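Local coordinates for L-amino acid deaminase (Proteus vulgaris, PDB 5I39), which probably carries out the FAD-dependent oxidative deamination of L-amino acids as a membrane-bound flavoprotein oxidoreductase, at residues 124-127 against 128-132. Numbering follows the deposited sequence.
Sequences VPLD and EEDLV. With EDO (1,2-ethanediol), chain I; EDO (1,2-ethanediol), chain E.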
# COMPACT_ATOMS: atom_id res chain seq x y z
N VAL A 124 16.42 -12.49 -7.96
CA VAL A 124 17.53 -12.81 -8.84
C VAL A 124 17.59 -11.73 -9.93
O VAL A 124 16.57 -11.45 -10.57
CB VAL A 124 17.37 -14.22 -9.45
CG1 VAL A 124 18.40 -14.49 -10.54
CG2 VAL A 124 17.46 -15.28 -8.36
N PRO A 125 18.77 -11.12 -10.16
CA PRO A 125 18.86 -10.08 -11.18
C PRO A 125 18.64 -10.62 -12.60
O PRO A 125 18.86 -11.80 -12.85
CB PRO A 125 20.29 -9.55 -11.02
CG PRO A 125 21.04 -10.68 -10.44
CD PRO A 125 20.07 -11.36 -9.52
N LEU A 126 18.21 -9.75 -13.50
CA LEU A 126 17.91 -10.13 -14.89
C LEU A 126 19.14 -10.54 -15.69
O LEU A 126 19.09 -11.46 -16.50
CB LEU A 126 17.21 -8.99 -15.62
CG LEU A 126 15.75 -8.71 -15.28
CD1 LEU A 126 15.31 -7.40 -15.92
CD2 LEU A 126 14.85 -9.85 -15.74
N ASP A 127 20.23 -9.81 -15.47
CA ASP A 127 21.46 -9.98 -16.24
C ASP A 127 22.62 -9.34 -15.47
O ASP A 127 22.42 -8.84 -14.36
CB ASP A 127 21.30 -9.40 -17.66
CG ASP A 127 20.78 -7.96 -17.68
OD1 ASP A 127 21.00 -7.20 -16.71
OD2 ASP A 127 20.17 -7.58 -18.70
N GLU A 128 23.82 -9.39 -16.04
CA GLU A 128 25.00 -8.81 -15.37
C GLU A 128 24.85 -7.30 -15.10
O GLU A 128 25.24 -6.83 -14.05
CB GLU A 128 26.28 -9.09 -16.17
CG GLU A 128 26.67 -10.56 -16.26
CD GLU A 128 27.06 -11.20 -14.93
OE1 GLU A 128 27.54 -10.50 -14.02
OE2 GLU A 128 26.89 -12.43 -14.80
N GLU A 129 24.25 -6.57 -16.04
CA GLU A 129 24.00 -5.13 -15.88
C GLU A 129 23.08 -4.85 -14.69
O GLU A 129 23.34 -3.95 -13.89
CB GLU A 129 23.40 -4.53 -17.16
CG GLU A 129 23.15 -3.03 -17.10
CD GLU A 129 22.74 -2.43 -18.44
OE1 GLU A 129 22.28 -3.18 -19.33
OE2 GLU A 129 22.87 -1.20 -18.60
N ASP A 130 22.00 -5.61 -14.59
CA ASP A 130 21.06 -5.48 -13.47
C ASP A 130 21.77 -5.76 -12.14
O ASP A 130 21.54 -5.05 -11.16
CB ASP A 130 19.87 -6.43 -13.66
CG ASP A 130 18.70 -6.12 -12.75
OD1 ASP A 130 18.48 -4.94 -12.37
OD2 ASP A 130 17.96 -7.06 -12.41
N LEU A 131 22.63 -6.78 -12.12
CA LEU A 131 23.42 -7.11 -10.94
C LEU A 131 24.37 -5.97 -10.55
O LEU A 131 24.50 -5.65 -9.36
CB LEU A 131 24.19 -8.41 -11.15
CG LEU A 131 25.13 -8.88 -10.04
CD1 LEU A 131 24.43 -9.00 -8.69
CD2 LEU A 131 25.75 -10.21 -10.43
N VAL A 132 25.03 -5.36 -11.53
CA VAL A 132 25.85 -4.16 -11.28
C VAL A 132 24.99 -3.08 -10.62
O VAL A 132 25.39 -2.48 -9.62
CB VAL A 132 26.50 -3.61 -12.57
CG1 VAL A 132 27.13 -2.24 -12.35
CG2 VAL A 132 27.56 -4.58 -13.09
C1 EDO I . 14.05 -10.32 -12.38
O1 EDO I . 15.15 -9.54 -11.91
C2 EDO I . 13.08 -10.53 -11.23
O2 EDO I . 12.56 -9.28 -10.76
C1 EDO E . 22.92 -12.23 -13.72
O1 EDO E . 22.57 -13.12 -14.78
C2 EDO E . 23.44 -13.01 -12.52
O2 EDO E . 24.77 -13.49 -12.73
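Asp127 and Asp130 reach past each other at the start of helix 128-143, their side chains crossing at about a right angle and their carboxylate planes turned 83° apart, and each takes a backbone N-H from the other's side of the turn. Asp127 is the N-cap. Asp127 CG sits between the backbone N and the carbonyl carbon (chi1 52°), which turns the carboxylate over the first turn, and Asp127 OD1 accepts from Asp130 N at 2.8 Å, met nearly along its C-O bond. Asp130 CB also comes to 3.3 Å of Asp127 OD1. Asp130 swings its own CG away from its backbone N (chi1 -165°) and back toward the incoming loop; there Asp130 OD2 receives Leu126 N through its anti lone pair, an almost straight bond of 2.9 Å. Asp130 OD1 forms a salt bridge with Lys87. The first helical backbone bond follows from the same cap residue as the carboxylate bond to Asp130 N, Leu131 N donating to Asp127 O at 3.1 Å. An apolar contact continues the turn: Pro125 lies alongside Leu131, both pointing the same way, with Pro125 CG 3.9 Å from Leu131 CB, while Leu131 also packs on Ile174. The loop connects strand 117-123 to helix 128-143 at the protein surface, away from the FAD site. Its chemistry is that of a capped helix start: Asp127 and Asp130 each satisfy a backbone amide, the helix end would probably stabilise the negative charge of Asp127, and Lys87 probably offsets that of Asp130.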